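Side-chain contacts in uncharacterized protein (Bacteroides uniformis ATCC 8492, PDB 4Q68), which is probably an N-acetylmuramoyl-L-alanine amidase of the NlpC/P60 type, cutting the amide bond between the sugar and the peptide of bacterial cell-wall material: residues L88-D93 / Q148-K153; I176-T181 / L186-M191; I120-M123 / Q128-K131; R75-K80 / G98-F103. All coordinates share one frame; numbering follows the deposited sequence.

Interaction 1: residues L88-D93 / Q148-K153; sequences LHYIAD and QSLSGK. With NAG (2-acetamido-2-deoxy-beta-D-glucopyranose), chain B.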
loop_
_atom_site.group_PDB
_atom_site.type_symbol
_atom_site.label_atom_id
_atom_site.label_comp_id
_atom_site.label_asym_id
_atom_site.label_seq_id
_atom_site.Cartn_x
_atom_site.Cartn_y
_atom_site.Cartn_z
ATOM N N LEU A 88 8.700 0.734 -5.877
ATOM C CA LEU A 88 7.501 -0.012 -6.256
ATOM C C LEU A 88 6.265 0.889 -6.195
ATOM O O LEU A 88 5.400 0.778 -5.327
ATOM C CB LEU A 88 7.372 -1.246 -5.378
ATOM C CG LEU A 88 8.487 -2.256 -5.618
ATOM C CD1 LEU A 88 8.679 -3.173 -4.412
ATOM C CD2 LEU A 88 8.216 -3.075 -6.866
ATOM N N HIS A 89 6.184 1.773 -7.180
ATOM C CA HIS A 89 5.129 2.781 -7.244
ATOM C C HIS A 89 3.731 2.186 -7.342
ATOM O O HIS A 89 2.799 2.710 -6.742
ATOM C CB HIS A 89 5.322 3.681 -8.456
ATOM C CG HIS A 89 6.611 4.421 -8.438
ATOM N ND1 HIS A 89 6.859 5.429 -7.543
ATOM C CD2 HIS A 89 7.736 4.268 -9.172
ATOM C CE1 HIS A 89 8.076 5.891 -7.756
ATOM N NE2 HIS A 89 8.633 5.201 -8.733
ATOM N N TYR A 90 3.579 1.135 -8.136
ATOM C CA TYR A 90 2.277 0.517 -8.315
ATOM C C TYR A 90 2.064 -0.558 -7.265
ATOM O O TYR A 90 2.917 -1.436 -7.081
ATOM C CB TYR A 90 2.138 -0.064 -9.711
ATOM C CG TYR A 90 2.075 0.953 -10.811
ATOM C CD1 TYR A 90 1.002 1.830 -10.912
ATOM C CD2 TYR A 90 3.064 1.019 -11.788
ATOM C CE1 TYR A 90 0.918 2.738 -11.947
ATOM C CE2 TYR A 90 2.976 1.917 -12.838
ATOM C CZ TYR A 90 1.892 2.764 -12.920
ATOM O OH TYR A 90 1.742 3.627 -13.981
ATOM N N ILE A 91 0.923 -0.517 -6.594
ATOM C CA ILE A 91 0.703 -1.425 -5.496
ATOM C C ILE A 91 0.608 -2.880 -5.954
ATOM O O ILE A 91 1.056 -3.764 -5.239
ATOM C CB ILE A 91 -0.462 -0.952 -4.611
ATOM C CG1 ILE A 91 -0.158 0.455 -4.066
ATOM C CG2 ILE A 91 -0.712 -1.938 -3.467
ATOM C CD1 ILE A 91 1.227 0.623 -3.419
ATOM N N ALA A 92 0.125 -3.156 -7.164
ATOM C CA ALA A 92 0.167 -4.551 -7.637
ATOM C C ALA A 92 1.606 -5.058 -7.630
ATOM O O ALA A 92 1.872 -6.208 -7.297
ATOM C CB ALA A 92 -0.421 -4.684 -9.032
ATOM N N ASP A 93 2.538 -4.194 -8.032
ATOM C CA ASP A 93 3.968 -4.540 -8.106
ATOM C C ASP A 93 4.566 -4.687 -6.702
ATOM O O ASP A 93 5.337 -5.608 -6.431
ATOM C CB ASP A 93 4.673 -3.430 -8.889
ATOM C CG ASP A 93 5.959 -3.866 -9.571
ATOM O OD1 ASP A 93 6.307 -5.069 -9.597
ATOM O OD2 ASP A 93 6.601 -2.948 -10.124
ATOM N N GLN A 148 3.610 -2.677 -18.701
ATOM C CA GLN A 148 3.189 -3.707 -19.638
ATOM C C GLN A 148 3.316 -5.099 -18.991
ATOM O O GLN A 148 2.476 -5.966 -19.225
ATOM C CB GLN A 148 3.974 -3.592 -20.950
ATOM C CG GLN A 148 3.567 -2.366 -21.812
ATOM C CD GLN A 148 2.257 -2.538 -22.582
ATOM O OE1 GLN A 148 1.734 -3.644 -22.703
ATOM N NE2 GLN A 148 1.727 -1.439 -23.111
ATOM N N SER A 149 4.355 -5.309 -18.184
ATOM C CA SER A 149 4.522 -6.596 -17.520
ATOM C C SER A 149 3.481 -6.836 -16.415
ATOM O O SER A 149 3.056 -7.969 -16.194
ATOM C CB SER A 149 5.943 -6.745 -17.000
ATOM O OG SER A 149 6.851 -6.809 -18.092
ATOM N N LEU A 150 3.049 -5.779 -15.736
ATOM C CA LEU A 150 2.014 -5.904 -14.702
ATOM C C LEU A 150 0.637 -6.143 -15.306
ATOM O O LEU A 150 -0.193 -6.843 -14.727
ATOM C CB LEU A 150 1.949 -4.620 -13.873
ATOM C CG LEU A 150 3.120 -4.362 -12.931
ATOM C CD1 LEU A 150 3.096 -2.936 -12.443
ATOM C CD2 LEU A 150 3.114 -5.315 -11.745
ATOM N N SER A 151 0.384 -5.499 -16.438
ATOM C CA SER A 151 -0.936 -5.478 -17.042
ATOM C C SER A 151 -1.289 -6.825 -17.657
ATOM O O SER A 151 -0.418 -7.569 -18.117
ATOM C CB SER A 151 -1.000 -4.393 -18.104
ATOM O OG SER A 151 -0.908 -3.104 -17.528
ATOM N N GLY A 152 -2.586 -7.127 -17.666
ATOM C CA GLY A 152 -3.088 -8.364 -18.242
ATOM C C GLY A 152 -3.179 -9.509 -17.260
ATOM O O GLY A 152 -3.799 -10.511 -17.555
ATOM N N LYS A 153 -2.603 -9.371 -16.080
ATOM C CA LYS A 153 -2.640 -10.420 -15.071
ATOM C C LYS A 153 -3.940 -10.292 -14.268
ATOM O O LYS A 153 -4.410 -9.192 -14.017
ATOM C CB LYS A 153 -1.409 -10.319 -14.159
ATOM C CG LYS A 153 -0.062 -10.165 -14.900
ATOM C CD LYS A 153 0.161 -11.256 -15.939
ATOM C CE LYS A 153 1.547 -11.150 -16.549
ATOM N NZ LYS A 153 2.567 -10.904 -15.500
HETATM C C1 NAG B . 2.234 6.200 -4.349
HETATM C C2 NAG B . 3.015 6.539 -5.611
HETATM C C3 NAG B . 4.511 6.308 -5.418
HETATM C C4 NAG B . 5.004 6.864 -4.085
HETATM C C5 NAG B . 4.076 6.499 -2.932
HETATM C C6 NAG B . 4.544 7.177 -1.651
HETATM C C7 NAG B . 1.841 6.361 -7.761
HETATM C C8 NAG B . 1.421 5.503 -8.909
HETATM N N2 NAG B . 2.524 5.789 -6.765
HETATM O O1 NAG B . 0.908 6.588 -4.546
HETATM O O3 NAG B . 5.183 6.987 -6.448
HETATM O O4 NAG B . 6.319 6.437 -3.819
HETATM O O5 NAG B . 2.758 6.902 -3.239
HETATM O O6 NAG B . 4.534 8.575 -1.808
HETATM O O7 NAG B . 1.538 7.549 -7.794
#
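Tyr90, whose ring leans on Leu150, has its hydroxyl gripped by two groups: OH is hydrogen-bonded to Met123 N and to Glu147 OE2. The phenol is thus held at its far end while its flank packs. From the other segment Leu150 carries the whole contact. CD1 comes in obliquely beside the tyrosine ring, 4.0 Å from Tyr90 CD2, and also touches Asp93 CB. CD2 lies 3.8 Å from Asp93 CB, the two side chains crossing at about a right angle, and reaches toward the backbone carbonyl carbon of Ala92. Asp93 meets the leucine with CB and the flank of its carboxylate, which is turned that way with CG anti to the backbone N (chi1 -155°); OD2 goes to Arg77 in a salt bridge. His89, just before Tyr90, serves the NAG sugar instead: ND1 donates to NAG O3 at a short 2.5 Å, bent to 144°, with O3 near the ring plane at its edge. NE2 of the same ring is bonded to Tyr84 O, and the two bonds together fix how the imidazole is turned. Tyr90 is the N-cap residue of helix 91-100, and Leu150 ends helix 137-150, so the start of one helix meets the finish of the other. Met143 and Ile146 of the latter extend the packing against Tyr90 and Asp93, while Ile91 turns to Val188 and Met191 of strand 188-197.

Interaction 2: residues I176-T181 / L186-M191; sequences IIAITT and LDVAHM. With NA (sodium ion), chain C.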
loop_
_atom_site.group_PDB
_atom_site.type_symbol
_atom_site.label_atom_id
_atom_site.label_comp_id
_atom_site.label_asym_id
_atom_site.label_seq_id
_atom_site.Cartn_x
_atom_site.Cartn_y
_atom_site.Cartn_z
ATOM N N ILE A 176 -3.086 -5.601 5.807
ATOM C CA ILE A 176 -2.879 -4.455 4.935
ATOM C C ILE A 176 -3.999 -4.430 3.899
ATOM O O ILE A 176 -4.265 -5.426 3.217
ATOM C CB ILE A 176 -1.496 -4.553 4.270
ATOM C CG1 ILE A 176 -0.398 -4.453 5.328
ATOM C CG2 ILE A 176 -1.338 -3.476 3.209
ATOM C CD1 ILE A 176 0.954 -4.927 4.860
ATOM N N ILE A 177 -4.646 -3.274 3.790
ATOM C CA ILE A 177 -5.765 -3.075 2.895
ATOM C C ILE A 177 -5.311 -2.157 1.767
ATOM O O ILE A 177 -4.823 -1.060 2.020
ATOM C CB ILE A 177 -6.938 -2.423 3.644
ATOM C CG1 ILE A 177 -7.362 -3.247 4.878
ATOM C CG2 ILE A 177 -8.105 -2.170 2.695
ATOM C CD1 ILE A 177 -7.762 -4.686 4.586
ATOM N N ALA A 178 -5.485 -2.605 0.529
ATOM C CA ALA A 178 -5.232 -1.806 -0.666
ATOM C C ALA A 178 -6.570 -1.585 -1.357
ATOM O O ALA A 178 -7.257 -2.545 -1.705
ATOM C CB ALA A 178 -4.255 -2.520 -1.593
ATOM N N ILE A 179 -6.962 -0.333 -1.512
ATOM C CA ILE A 179 -8.265 0.007 -2.062
ATOM C C ILE A 179 -8.156 0.117 -3.581
ATOM O O ILE A 179 -7.398 0.925 -4.096
ATOM C CB ILE A 179 -8.804 1.305 -1.452
ATOM C CG1 ILE A 179 -8.982 1.122 0.064
ATOM C CG2 ILE A 179 -10.104 1.700 -2.133
ATOM C CD1 ILE A 179 -9.517 2.323 0.807
ATOM N N THR A 180 -8.904 -0.728 -4.281
ATOM C CA THR A 180 -8.886 -0.784 -5.724
ATOM C C THR A 180 -9.718 0.368 -6.298
ATOM O O THR A 180 -10.628 0.873 -5.645
ATOM C CB THR A 180 -9.389 -2.157 -6.221
ATOM O OG1 THR A 180 -10.705 -2.421 -5.731
ATOM C CG2 THR A 180 -8.495 -3.269 -5.719
ATOM N N THR A 181 -9.385 0.792 -7.515
ATOM C CA THR A 181 -9.965 1.984 -8.104
ATOM C C THR A 181 -10.291 1.819 -9.577
ATOM O O THR A 181 -9.576 1.158 -10.313
ATOM C CB THR A 181 -9.037 3.187 -7.913
ATOM O OG1 THR A 181 -9.661 4.321 -8.520
ATOM C CG2 THR A 181 -7.654 2.968 -8.527
ATOM N N LEU A 186 -4.882 2.854 -13.364
ATOM C CA LEU A 186 -4.398 2.768 -11.996
ATOM C C LEU A 186 -5.115 1.648 -11.284
ATOM O O LEU A 186 -6.326 1.545 -11.355
ATOM C CB LEU A 186 -4.637 4.096 -11.276
ATOM C CG LEU A 186 -4.073 4.195 -9.866
ATOM C CD1 LEU A 186 -2.557 4.036 -9.827
ATOM C CD2 LEU A 186 -4.508 5.508 -9.244
ATOM N N ASP A 187 -4.369 0.832 -10.543
ATOM C CA ASP A 187 -4.928 -0.330 -9.876
ATOM C C ASP A 187 -5.455 -0.053 -8.469
ATOM O O ASP A 187 -6.496 -0.586 -8.080
ATOM C CB ASP A 187 -3.910 -1.475 -9.836
ATOM C CG ASP A 187 -2.601 -1.110 -9.164
ATOM O OD1 ASP A 187 -2.079 -0.017 -9.446
ATOM O OD2 ASP A 187 -2.118 -1.942 -8.365
ATOM N N VAL A 188 -4.717 0.742 -7.702
ATOM C CA VAL A 188 -4.978 0.998 -6.289
ATOM C C VAL A 188 -4.841 2.486 -6.030
ATOM O O VAL A 188 -3.945 3.129 -6.567
ATOM C CB VAL A 188 -3.990 0.195 -5.415
ATOM C CG1 VAL A 188 -3.953 0.694 -3.976
ATOM C CG2 VAL A 188 -4.311 -1.275 -5.470
ATOM N N ALA A 189 -5.737 3.022 -5.196
ATOM C CA ALA A 189 -5.782 4.452 -4.887
ATOM C C ALA A 189 -5.418 4.810 -3.452
ATOM O O ALA A 189 -5.119 5.962 -3.195
ATOM C CB ALA A 189 -7.158 5.005 -5.175
ATOM N N HIS A 190 -5.484 3.878 -2.506
ATOM C CA HIS A 190 -5.325 4.208 -1.084
ATOM C C HIS A 190 -4.982 2.916 -0.357
ATOM O O HIS A 190 -5.246 1.829 -0.865
ATOM C CB HIS A 190 -6.632 4.814 -0.547
ATOM C CG HIS A 190 -6.488 5.557 0.738
ATOM N ND1 HIS A 190 -5.941 6.817 0.801
ATOM C CD2 HIS A 190 -6.840 5.226 1.996
ATOM C CE1 HIS A 190 -5.956 7.225 2.056
ATOM N NE2 HIS A 190 -6.503 6.284 2.796
HETATM N N MSE A 191 -4.377 3.052 0.822
HETATM C CA MSE A 191 -4.026 1.906 1.658
HETATM C C MSE A 191 -4.230 2.232 3.124
HETATM O O MSE A 191 -4.268 3.401 3.514
HETATM C CB MSE A 191 -2.549 1.543 1.500
HETATM C CG MSE A 191 -2.089 1.347 0.090
HETATM SE SE MSE A 191 -0.276 0.659 0.017
HETATM C CE MSE A 191 -0.608 -1.176 0.467
HETATM NA NA NA C . -8.243 1.227 -12.437
HETATM O O HOH W 1 -7.006 0.484 -14.471
HETATM O O HOH W 2 -10.183 0.703 -13.764
HETATM O O HOH W 3 -8.076 -1.172 -12.225
#
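Strands 176-181 and 188-191 run antiparallel, their axes at 154°, and a beta bulge interrupts them where Ala189 and His190 face Ile179. Ile179 N donates almost straight to His190 O at 2.8 Å, and Ala189 N to Ile179 O at 2.9 Å; His190 N, caught in the bulge, finds no partner in the model. Both methyls of Val188 touch Ala178 CB, CG1 at 4.0 Å, and CG1 comes within 3.5 Å of Ile179 O. A glycine in place of Val188 would probably leave Ala178 CB without these neighbours and open a gap beneath Ile91, which packs on both. Thr181 CB meets Ala189 CB at 3.8 Å. OG1 of Thr181 is anti to the backbone N (chi1 180°), putting CG2 between N and the carbonyl carbon, 3.4 Å from Leu186 O. In the conformer described, His190 NE2 is hydrogen-bonded to His205 ND1, and Cys41 lies alongside, a grouping consistent with the Cys-His-His site of NlpC/P60 enzymes. Thr181 O, at 2.5 Å, and Leu186 O, at 2.2 Å, bind a sodium ion, with Thr183 O and three waters. These ligands are neutral oxygens, so the ion probably offsets the repulsion of carbonyls converging at the hairpin end.

Interaction 3: residues I120-M123 / Q128-K131; sequences ISYM and QLYK. With NAG (2-acetamido-2-deoxy-beta-D-glucopyranose), chain B.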
loop_
_atom_site.group_PDB
_atom_site.type_symbol
_atom_site.label_atom_id
_atom_site.label_comp_id
_atom_site.label_asym_id
_atom_site.label_seq_id
_atom_site.Cartn_x
_atom_site.Cartn_y
_atom_site.Cartn_z
ATOM N N ILE A 120 -2.625 -1.251 -16.087
ATOM C CA ILE A 120 -1.784 -0.283 -15.409
ATOM C C ILE A 120 -0.975 0.486 -16.430
ATOM O O ILE A 120 -0.237 -0.086 -17.218
ATOM C CB ILE A 120 -0.901 -0.985 -14.349
ATOM C CG1 ILE A 120 -1.775 -1.592 -13.238
ATOM C CG2 ILE A 120 0.100 -0.014 -13.771
ATOM C CD1 ILE A 120 -1.027 -2.465 -12.228
ATOM N N SER A 121 -1.139 1.803 -16.404
ATOM C CA SER A 121 -0.497 2.709 -17.353
ATOM C C SER A 121 -0.501 4.178 -16.927
ATOM O O SER A 121 -0.079 5.032 -17.698
ATOM C CB SER A 121 -1.166 2.608 -18.728
ATOM O OG SER A 121 -2.508 3.025 -18.643
ATOM N N TYR A 122 -0.976 4.497 -15.719
ATOM C CA TYR A 122 -1.233 5.905 -15.363
ATOM C C TYR A 122 0.019 6.772 -15.436
ATOM O O TYR A 122 -0.018 7.889 -15.953
ATOM C CB TYR A 122 -1.851 5.973 -13.968
ATOM C CG TYR A 122 -2.337 7.331 -13.586
ATOM C CD1 TYR A 122 -1.491 8.254 -13.006
ATOM C CD2 TYR A 122 -3.659 7.697 -13.794
ATOM C CE1 TYR A 122 -1.940 9.519 -12.649
ATOM C CE2 TYR A 122 -4.119 8.963 -13.447
ATOM C CZ TYR A 122 -3.250 9.867 -12.880
ATOM O OH TYR A 122 -3.674 11.128 -12.512
HETATM N N MSE A 123 1.123 6.295 -14.878
HETATM C CA MSE A 123 2.302 7.138 -14.750
HETATM C C MSE A 123 2.911 7.487 -16.101
HETATM O O MSE A 123 3.184 8.656 -16.368
HETATM C CB MSE A 123 3.331 6.475 -13.845
HETATM C CG MSE A 123 2.832 6.299 -12.420
HETATM SE SE MSE A 123 4.101 5.414 -11.262
HETATM C CE MSE A 123 5.331 6.870 -10.984
ATOM N N GLN A 128 3.745 14.292 -16.842
ATOM C CA GLN A 128 3.811 15.655 -16.330
ATOM C C GLN A 128 3.549 15.724 -14.835
ATOM O O GLN A 128 3.903 16.712 -14.191
ATOM C CB GLN A 128 2.785 16.547 -17.021
ATOM C CG GLN A 128 2.847 16.540 -18.538
ATOM C CD GLN A 128 1.874 15.554 -19.192
ATOM O OE1 GLN A 128 1.474 14.541 -18.614
ATOM N NE2 GLN A 128 1.516 15.845 -20.430
ATOM N N LEU A 129 2.891 14.697 -14.294
ATOM C CA LEU A 129 2.514 14.671 -12.899
ATOM C C LEU A 129 3.611 14.148 -11.966
ATOM O O LEU A 129 3.401 14.146 -10.755
ATOM C CB LEU A 129 1.252 13.833 -12.737
ATOM C CG LEU A 129 0.068 14.230 -13.617
ATOM C CD1 LEU A 129 -1.125 13.366 -13.307
ATOM C CD2 LEU A 129 -0.270 15.699 -13.472
ATOM N N TYR A 130 4.752 13.724 -12.513
ATOM C CA TYR A 130 5.836 13.126 -11.725
ATOM C C TYR A 130 7.146 13.749 -12.142
ATOM O O TYR A 130 7.556 13.641 -13.292
ATOM C CB TYR A 130 5.892 11.609 -11.920
ATOM C CG TYR A 130 4.555 10.990 -11.682
ATOM C CD1 TYR A 130 4.140 10.674 -10.398
ATOM C CD2 TYR A 130 3.661 10.810 -12.728
ATOM C CE1 TYR A 130 2.884 10.151 -10.169
ATOM C CE2 TYR A 130 2.411 10.283 -12.513
ATOM C CZ TYR A 130 2.023 9.961 -11.235
ATOM O OH TYR A 130 0.780 9.450 -11.017
ATOM N N LYS A 131 7.804 14.393 -11.191
ATOM C CA LYS A 131 9.028 15.123 -11.476
ATOM C C LYS A 131 10.083 14.274 -12.188
ATOM O O LYS A 131 10.747 14.744 -13.104
ATOM C CB LYS A 131 9.587 15.677 -10.165
ATOM C CG LYS A 131 10.826 16.518 -10.309
ATOM C CD LYS A 131 11.157 17.254 -9.011
ATOM C CE LYS A 131 11.471 16.311 -7.824
ATOM N NZ LYS A 131 11.852 17.063 -6.559
HETATM C C1 NAG B . 2.234 6.200 -4.349
HETATM C C2 NAG B . 3.015 6.539 -5.611
HETATM C C3 NAG B . 4.511 6.308 -5.418
HETATM C C4 NAG B . 5.004 6.864 -4.085
HETATM C C5 NAG B . 4.076 6.499 -2.932
HETATM C C6 NAG B . 4.544 7.177 -1.651
HETATM C C7 NAG B . 1.841 6.361 -7.761
HETATM C C8 NAG B . 1.421 5.503 -8.909
HETATM N N2 NAG B . 2.524 5.789 -6.765
HETATM O O1 NAG B . 0.908 6.588 -4.546
HETATM O O3 NAG B . 5.183 6.987 -6.448
HETATM O O4 NAG B . 6.319 6.437 -3.819
HETATM O O5 NAG B . 2.758 6.902 -3.239
HETATM O O6 NAG B . 4.534 8.575 -1.808
HETATM O O7 NAG B . 1.538 7.549 -7.794
#
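Tyr130 drives its hydroxyl oxygen into the edge of the Tyr122 ring, near the ring plane, with OH only 3.2 Å from Tyr122 CE1 and equally close to CD1. No hydrogen bond joins the two segments here; the phenol oxygen simply rests against a C-H edge, and the two side chains cross at about a right angle. Tyr130 is modelled in two conformers, and this describes one of them. Tyr122 in turn offers its own far end to Leu129, whose CD1 is 3.5 Å from Tyr122 OH. One face of the Tyr130 ring is covered by Met123, a selenomethionine. CG lies 3.9 Å from Tyr130 CZ, and the chain then bends at chi3 (76°), which brings methyl CE back over the face, 4.2 Å from the centroid and 16° off the normal, as a CH-pi contact. The selenium stands higher above the same face, 5.1 Å from the centroid, and touches the acetyl methyl of the sugar, SE to NAG C8 being 3.6 Å. Tyr130 CE1 reaches the acetyl oxygen O7 as well. This is a Met-aromatic contact, bridging the first turn of helix 122-125 and the residue just ahead of helix 131-134, beside the N-acetyl group of NAG.

Interaction 4: residues R75-K80 / G98-F103; sequences RYRDGK and GVRNGF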
loop_
_atom_site.group_PDB
_atom_site.type_symbol
_atom_site.label_atom_id
_atom_site.label_comp_id
_atom_site.label_asym_id
_atom_site.label_seq_id
_atom_site.Cartn_x
_atom_site.Cartn_y
_atom_site.Cartn_z
ATOM N N ARG A 75 10.133 -1.373 -0.108
ATOM C CA ARG A 75 9.879 -0.226 -0.966
ATOM C C ARG A 75 10.444 -0.397 -2.378
ATOM O O ARG A 75 9.906 0.200 -3.321
ATOM C CB ARG A 75 10.443 1.044 -0.307
ATOM C CG ARG A 75 10.323 2.286 -1.170
ATOM C CD ARG A 75 10.673 3.546 -0.416
ATOM N NE ARG A 75 9.722 3.813 0.647
ATOM C CZ ARG A 75 9.955 4.633 1.663
ATOM N NH1 ARG A 75 11.100 5.301 1.746
ATOM N NH2 ARG A 75 9.023 4.764 2.608
ATOM N N TYR A 76 11.518 -1.175 -2.520
ATOM C CA TYR A 76 12.231 -1.333 -3.778
ATOM C C TYR A 76 12.116 -2.751 -4.293
ATOM O O TYR A 76 12.083 -3.723 -3.537
ATOM C CB TYR A 76 13.710 -0.944 -3.606
ATOM C CG TYR A 76 13.834 0.521 -3.290
ATOM C CD1 TYR A 76 13.807 1.467 -4.301
ATOM C CD2 TYR A 76 13.926 0.971 -1.979
ATOM C CE1 TYR A 76 13.850 2.820 -4.024
ATOM C CE2 TYR A 76 13.978 2.317 -1.690
ATOM C CZ TYR A 76 13.952 3.239 -2.709
ATOM O OH TYR A 76 13.988 4.578 -2.401
ATOM N N ARG A 77 12.111 -2.866 -5.619
ATOM C CA ARG A 77 12.018 -4.151 -6.299
ATOM C C ARG A 77 13.185 -5.048 -5.889
ATOM O O ARG A 77 14.355 -4.717 -6.145
ATOM C CB ARG A 77 12.018 -3.894 -7.802
ATOM C CG ARG A 77 11.857 -5.119 -8.702
ATOM C CD ARG A 77 11.712 -4.721 -10.199
ATOM N NE ARG A 77 10.472 -3.969 -10.402
ATOM C CZ ARG A 77 10.365 -2.645 -10.544
ATOM N NH1 ARG A 77 11.442 -1.868 -10.617
ATOM N NH2 ARG A 77 9.169 -2.083 -10.628
ATOM N N ASP A 78 12.867 -6.150 -5.219
ATOM C CA ASP A 78 13.871 -7.064 -4.665
ATOM C C ASP A 78 14.874 -6.366 -3.749
ATOM O O ASP A 78 15.993 -6.826 -3.569
ATOM C CB ASP A 78 14.574 -7.827 -5.780
ATOM C CG ASP A 78 13.615 -8.668 -6.586
ATOM O OD1 ASP A 78 12.621 -9.198 -6.030
ATOM O OD2 ASP A 78 13.851 -8.789 -7.806
ATOM N N GLY A 79 14.465 -5.256 -3.147
ATOM C CA GLY A 79 15.318 -4.529 -2.228
ATOM C C GLY A 79 16.508 -3.830 -2.839
ATOM O O GLY A 79 17.400 -3.421 -2.108
ATOM N N LYS A 80 16.524 -3.687 -4.161
ATOM C CA LYS A 80 17.667 -3.108 -4.853
ATOM C C LYS A 80 17.340 -1.694 -5.302
ATOM O O LYS A 80 16.454 -1.463 -6.128
ATOM C CB LYS A 80 18.074 -3.975 -6.046
ATOM C CG LYS A 80 18.529 -5.382 -5.672
ATOM C CD LYS A 80 18.848 -6.219 -6.914
ATOM C CE LYS A 80 19.002 -7.700 -6.585
ATOM N NZ LYS A 80 19.344 -8.521 -7.771
ATOM N N GLY A 98 6.443 -8.403 -2.320
ATOM C CA GLY A 98 6.312 -9.015 -1.012
ATOM C C GLY A 98 5.969 -10.485 -1.068
ATOM O O GLY A 98 6.475 -11.264 -0.267
ATOM N N VAL A 99 5.121 -10.881 -2.008
ATOM C CA VAL A 99 4.785 -12.290 -2.171
ATOM C C VAL A 99 6.020 -13.067 -2.635
ATOM O O VAL A 99 6.387 -14.091 -2.041
ATOM C CB VAL A 99 3.592 -12.472 -3.132
ATOM C CG1 VAL A 99 3.403 -13.942 -3.486
ATOM C CG2 VAL A 99 2.335 -11.892 -2.510
ATOM N N ARG A 100 6.688 -12.574 -3.677
ATOM C CA ARG A 100 7.850 -13.248 -4.246
ATOM C C ARG A 100 8.960 -13.396 -3.206
ATOM O O ARG A 100 9.642 -14.409 -3.158
ATOM C CB ARG A 100 8.369 -12.432 -5.438
ATOM C CG ARG A 100 9.571 -13.019 -6.141
ATOM C CD ARG A 100 9.941 -12.265 -7.414
ATOM N NE ARG A 100 10.325 -10.871 -7.170
ATOM C CZ ARG A 100 9.533 -9.815 -7.351
ATOM N NH1 ARG A 100 8.286 -9.944 -7.779
ATOM N NH2 ARG A 100 10.003 -8.610 -7.083
ATOM N N ASN A 101 9.153 -12.375 -2.377
ATOM C CA ASN A 101 10.244 -12.336 -1.417
ATOM C C ASN A 101 9.842 -12.774 -0.011
ATOM O O ASN A 101 10.639 -12.684 0.927
ATOM C CB ASN A 101 10.896 -10.954 -1.449
ATOM C CG ASN A 101 11.673 -10.742 -2.729
ATOM O OD1 ASN A 101 12.622 -11.469 -2.999
ATOM N ND2 ASN A 101 11.265 -9.792 -3.535
ATOM N N GLY A 102 8.650 -13.335 0.119
ATOM C CA GLY A 102 8.283 -14.107 1.287
ATOM C C GLY A 102 7.753 -13.367 2.490
ATOM O O GLY A 102 7.570 -13.984 3.534
ATOM N N PHE A 103 7.494 -12.063 2.370
ATOM C CA PHE A 103 7.035 -11.291 3.521
ATOM C C PHE A 103 5.590 -10.807 3.444
ATOM O O PHE A 103 5.123 -10.165 4.380
ATOM C CB PHE A 103 8.009 -10.156 3.879
ATOM C CG PHE A 103 8.200 -9.119 2.790
ATOM C CD1 PHE A 103 7.319 -8.064 2.646
ATOM C CD2 PHE A 103 9.282 -9.186 1.930
ATOM C CE1 PHE A 103 7.497 -7.116 1.664
ATOM C CE2 PHE A 103 9.473 -8.229 0.957
ATOM C CZ PHE A 103 8.571 -7.194 0.823
HETATM O O HOH W 4 13.360 -11.880 -7.627
#
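Asp78 OD1 takes three hydrogen bonds from the end of helix 91-100. Arg100 grips it side-on in a salt bridge: NE, at 3.1 Å, uses the syn lone pair of OD1, while NH2, at 2.9 Å, comes from above the carboxylate plane. Asn101 ND2 supplies the third bond, 2.9 Å to OD1 and nearly straight at 175°, on the anti lone pair. Carboxylate and guanidinium stand nearly perpendicular, at 86°; OD1 lies in the guanidinium plane at the edge flanked by NE and NH2, so both nitrogens share it. A bend at chi3 of Arg100 (62°) helps turn that edge to the aspartate. OD2 has a weak bond from a water that accepts weakly from Arg100 NE. Asn101 ND2 is bonded to Asn97 O too, and Asn97 OD1 receives Asp78 N. Nearby Arg77 has its own salt bridge, to Asp93. With a leucine at Asp78, the charge of Arg100 would probably lose its mate and its guanidinium be free to swing into solvent. The helix closes in a Schellman motif, Phe103 N bonding to Gly98 O and Gly102 N to Val99 O, with Gly102 at positive phi; Asp78 ties the loop after helix 64-75 to that C-terminal end.

In the fold
Interaction 2 lies deepest, a buried hairpin held by backbone bonds and apolar side chains, with a sodium ion at its turn. Interaction 1 is also buried but wholly apolar between its segments, and its polar ends look outward to other partners. Interaction 3 is partly buried and shares NAG with interaction 1, which it touches where Ile120 packs on Tyr90 and inside whose chain loop it is nested. Interaction 4 is a surface contact, ruled by charge. It and interaction 1 share helix 91-100, using opposite ends of it. Asp187 of interaction 2 bonds Ala92 N at that helix's start, joining sheet to helix.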